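Local coordinates for RegF protein (Neisseria gonorrhoeae, PDB 4HOJ) that is a glutathione transferase homologue of the stringent starvation protein A type, which binds glutathione and probably acts in the stress response, at residues M4-I10 and D28-I34. Sequence-based numbering, arbitrary orientation. Where two conformers were deposited one is given.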
ATOM      1  N   MET A   4      22.127   7.071  -6.597  1.00 26.10           N
ATOM      2  CA  MET A   4      20.660   7.071  -6.459  1.00 20.91           C
ATOM      3  C   MET A   4      20.040   8.170  -7.311  1.00 19.29           C
ATOM      4  O   MET A   4      20.378   9.352  -7.135  1.00 19.13           O
ATOM      5  CB  MET A   4      20.298   7.331  -5.012  1.00 26.25           C
ATOM      6  CG  MET A   4      18.839   7.351  -4.755  1.00 25.28           C
ATOM      7  SD  MET A   4      18.391   7.390  -2.991  1.00 23.17           S
ATOM      8  CE  MET A   4      18.907   5.814  -2.406  1.00 27.13           C
ATOM      9  N   THR A   5      19.132   7.796  -8.203  1.00 15.05           N
ATOM     10  CA  THR A   5      18.569   8.711  -9.181  1.00 14.66           C
ATOM     11  C   THR A   5      17.049   8.692  -9.039  1.00 12.54           C
ATOM     12  O   THR A   5      16.430   7.634  -9.046  1.00 12.93           O
ATOM     13  CB  THR A   5      18.942   8.296 -10.598  1.00 18.83           C
ATOM     14  OG1 THR A   5      20.367   8.324 -10.719  1.00 19.45           O
ATOM     15  CG2 THR A   5      18.335   9.243 -11.659  1.00 19.52           C
ATOM     16  N   LEU A   6      16.425   9.853  -8.911  1.00 12.06           N
ATOM     17  CA  LEU A   6      14.997  10.000  -8.906  1.00 10.66           C
ATOM     18  C   LEU A   6      14.537  10.583 -10.213  1.00 11.06           C
ATOM     19  O   LEU A   6      14.949  11.708 -10.568  1.00 12.41           O
ATOM     20  CB  LEU A   6      14.532  10.932  -7.774  1.00 12.05           C
ATOM     21  CG  LEU A   6      13.023  11.072  -7.629  1.00  9.42           C
ATOM     22  CD1 LEU A   6      12.469   9.804  -7.006  1.00 11.51           C
ATOM     23  CD2 LEU A   6      12.681  12.295  -6.759  1.00 12.12           C
ATOM     24  N   TYR A   7      13.644   9.880 -10.893  1.00 10.96           N
ATOM     25  CA  TYR A   7      12.955  10.420 -12.051  1.00  8.93           C
ATOM     26  C   TYR A   7      11.714  11.101 -11.562  1.00  8.56           C
ATOM     27  O   TYR A   7      10.894  10.496 -10.875  1.00  9.07           O
ATOM     28  CB  TYR A   7      12.620   9.268 -13.001  1.00 11.22           C
ATOM     29  CG  TYR A   7      13.836   8.662 -13.660  1.00 13.12           C
ATOM     30  CD1 TYR A   7      14.592   7.676 -13.049  1.00 13.23           C
ATOM     31  CD2 TYR A   7      14.237   9.101 -14.895  1.00 17.88           C
ATOM     32  CE1 TYR A   7      15.693   7.123 -13.627  1.00 14.93           C
ATOM     33  CE2 TYR A   7      15.331   8.537 -15.511  1.00 25.07           C
ATOM     34  CZ  TYR A   7      16.064   7.562 -14.861  1.00 19.95           C
ATOM     35  OH  TYR A   7      17.172   7.024 -15.500  1.00 23.76           O
ATOM     36  N   SER A   8      11.612  12.406 -11.868  1.00  9.97           N
ATOM     37  CA  SER A   8      10.639  13.266 -11.173  1.00  9.05           C
ATOM     38  C   SER A   8       9.941  14.188 -12.158  1.00  8.96           C
ATOM     39  O   SER A   8      10.580  14.673 -13.078  1.00 11.14           O
ATOM     40  CB  SER A   8      11.446  14.121 -10.175  1.00 10.34           C
ATOM     41  OG  SER A   8      10.623  15.177  -9.677  1.00 11.31           O
ATOM     42  N   GLY A   9       8.655  14.413 -11.967  1.00  9.09           N
ATOM     43  CA  GLY A   9       7.962  15.460 -12.715  1.00  9.57           C
ATOM     44  C   GLY A   9       7.980  16.769 -11.944  1.00  9.35           C
ATOM     45  O   GLY A   9       7.742  16.784 -10.732  1.00  8.83           O
ATOM     46  N   ILE A  10       8.215  17.871 -12.616  0.59  9.05           N
ATOM     47  CA  ILE A  10       8.439  19.131 -11.894  0.59 11.69           C
ATOM     48  C   ILE A  10       7.193  19.665 -11.210  0.59  9.32           C
ATOM     49  O   ILE A  10       7.280  20.478 -10.295  0.59 10.87           O
ATOM     50  CB  ILE A  10       9.043  20.183 -12.785  0.59  9.66           C
ATOM     51  CG1 ILE A  10       8.139  20.571 -13.960  0.59 11.46           C
ATOM     52  CG2 ILE A  10      10.416  19.674 -13.332  0.59 13.15           C
ATOM     53  CD1 ILE A  10       8.687  21.756 -14.763  0.59 14.03           C
ATOM     54  N   ASP A  28      23.673  11.992  -1.064  1.00 32.20           N
ATOM     55  CA  ASP A  28      23.874  12.327  -2.467  1.00 33.89           C
ATOM     56  C   ASP A  28      22.852  11.621  -3.339  1.00 27.55           C
ATOM     57  O   ASP A  28      22.584  10.420  -3.211  1.00 31.02           O
ATOM     58  CB  ASP A  28      25.305  12.037  -2.935  1.00 39.99           C
ATOM     59  CG  ASP A  28      25.553  10.557  -3.189  1.00 46.20           C
ATOM     60  OD1 ASP A  28      24.948   9.709  -2.484  1.00 49.97           O
ATOM     61  OD2 ASP A  28      26.367  10.246  -4.098  1.00 55.44           O
ATOM     62  N   PHE A  29      22.248  12.396  -4.221  1.00 23.11           N
ATOM     63  CA  PHE A  29      21.287  11.849  -5.166  1.00 19.18           C
ATOM     64  C   PHE A  29      21.255  12.766  -6.360  1.00 20.28           C
ATOM     65  O   PHE A  29      21.738  13.918  -6.326  1.00 21.00           O
ATOM     66  CB  PHE A  29      19.869  11.704  -4.575  1.00 18.16           C
ATOM     67  CG  PHE A  29      19.304  12.985  -4.018  1.00 17.87           C
ATOM     68  CD1 PHE A  29      19.677  13.417  -2.766  1.00 23.84           C
ATOM     69  CD2 PHE A  29      18.437  13.749  -4.749  1.00 27.75           C
ATOM     70  CE1 PHE A  29      19.189  14.584  -2.257  1.00 25.71           C
ATOM     71  CE2 PHE A  29      17.924  14.923  -4.220  1.00 29.79           C
ATOM     72  CZ  PHE A  29      18.307  15.329  -2.980  1.00 26.74           C
ATOM     73  N   GLU A  30      20.663  12.259  -7.420  1.00 20.17           N
ATOM     74  CA  GLU A  30      20.495  13.003  -8.645  1.00 20.88           C
ATOM     75  C   GLU A  30      19.006  13.026  -8.925  1.00 15.24           C
ATOM     76  O   GLU A  30      18.329  12.025  -8.696  1.00 15.58           O
ATOM     77  CB  GLU A  30      21.249  12.282  -9.768  1.00 26.54           C
ATOM     78  CG  GLU A  30      20.986  12.805 -11.165  1.00 36.83           C
ATOM     79  CD  GLU A  30      22.128  12.485 -12.107  1.00 44.06           C
ATOM     80  OE1 GLU A  30      21.932  12.581 -13.343  1.00 50.71           O
ATOM     81  OE2 GLU A  30      23.228  12.156 -11.598  1.00 43.66           O
ATOM     82  N   ILE A  31      18.497  14.142  -9.433  1.00 18.96           N
ATOM     83  CA  ILE A  31      17.136  14.245  -9.937  1.00 18.12           C
ATOM     84  C   ILE A  31      17.158  14.342 -11.458  1.00 18.05           C
ATOM     85  O   ILE A  31      17.912  15.171 -12.039  1.00 22.45           O
ATOM     86  CB  ILE A  31      16.398  15.461  -9.334  1.00 17.85           C
ATOM     87  CG1 ILE A  31      16.331  15.369  -7.833  1.00 21.35           C
ATOM     88  CG2 ILE A  31      14.950  15.536  -9.811  1.00 21.89           C
ATOM     89  CD1 ILE A  31      15.758  16.602  -7.158  1.00 31.39           C
ATOM     90  N   LYS A  32      16.376  13.522 -12.137  1.00 15.87           N
ATOM     91  CA  LYS A  32      16.185  13.635 -13.574  1.00 15.24           C
ATOM     92  C   LYS A  32      14.765  14.060 -13.823  1.00 12.61           C
ATOM     93  O   LYS A  32      13.824  13.360 -13.481  1.00 13.14           O
ATOM     94  CB  LYS A  32      16.453  12.311 -14.293  1.00 17.77           C
ATOM     95  CG  LYS A  32      17.928  11.963 -14.389  1.00 26.76           C
ATOM     96  CD  LYS A  32      18.081  10.587 -15.004  1.00 34.27           C
ATOM     97  CE  LYS A  32      19.438  10.386 -15.620  1.00 41.03           C
ATOM     98  NZ  LYS A  32      19.464  10.910 -17.021  1.00 46.23           N
ATOM     99  N   ASP A  33      14.590  15.187 -14.480  1.00 15.08           N
ATOM    100  CA  ASP A  33      13.253  15.701 -14.729  1.00 13.56           C
ATOM    101  C   ASP A  33      12.662  15.004 -15.946  1.00 13.86           C
ATOM    102  O   ASP A  33      13.306  14.935 -17.009  1.00 19.23           O
ATOM    103  CB  ASP A  33      13.297  17.209 -15.014  1.00 18.12           C
ATOM    104  CG  ASP A  33      13.619  18.050 -13.794  1.00 22.65           C
ATOM    105  OD1 ASP A  33      13.482  17.574 -12.667  1.00 25.76           O
ATOM    106  OD2 ASP A  33      13.981  19.235 -14.019  1.00 26.65           O
ATOM    107  N   ILE A  34      11.434  14.565 -15.779  1.00 12.84           N
ATOM    108  CA  ILE A  34      10.679  13.899 -16.839  1.00 11.98           C
ATOM    109  C   ILE A  34       9.489  14.806 -17.133  1.00 12.23           C
ATOM    110  O   ILE A  34       8.752  15.144 -16.208  1.00 13.33           O
ATOM    111  CB  ILE A  34      10.241  12.511 -16.380  1.00 13.75           C
ATOM    112  CG1 ILE A  34      11.473  11.620 -16.112  1.00 15.81           C
ATOM    113  CG2 ILE A  34       9.263  11.972 -17.417  1.00 15.39           C
ATOM    114  CD1 ILE A  34      12.326  11.370 -17.298  1.00 20.76           C
TER
HETATM  115  O   HOH W   1      11.440  17.430 -10.787  1.00 16.01           O
HETATM  116  O   HOH W   2       8.475  17.717 -15.581  1.00 14.35           O
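The ring of Tyr7 meets Ile34 at its edge: CG1 lies in the ring plane, and CD1 of Ile34 sits 3.8 Å from Tyr7 CD2. Lys32 approaches the same ring obliquely, its aliphatic chain running alongside in the same direction, with Lys32 CD 3.5 Å from Tyr7 CE2. Both residues carry CG anti to the carbonyl carbon (chi1 -69° for Tyr7, -74° for Lys32), which sends ring and chain off the sheet side by side. CG2 of Thr5 also touches the lysine chain, 3.6 Å from Lys32 CD. The ring of Phe29 has CG1 of Ile31 at its edge and packs edge-to-face with Tyr23 of helix 13-25.

Between the strands, five backbone hydrogen bonds alternate in direction, from Glu30 N to Met4 O through to Ile34 N to Ser8 O. On the face shared with Leu6 and Ile31, CB of Ser8 rests on CG2 of Ile31. Ser8 OG, hydrogen-bonded to Arg19, lies 2.6 Å from a water that donates to Asp33 OD1. A second water accepts from Ile10 N and donates to Ile34 O, bridging the two segments just beyond the last direct bond, Ile34 N to Ser8 O.

Parallel neighbours joined by helix 13-25 make this the beta-alpha-beta unit of the thioredoxin-like glutathione transferase N-terminal domain; its first strand leads to Cys12, where glutathione is covalently bound.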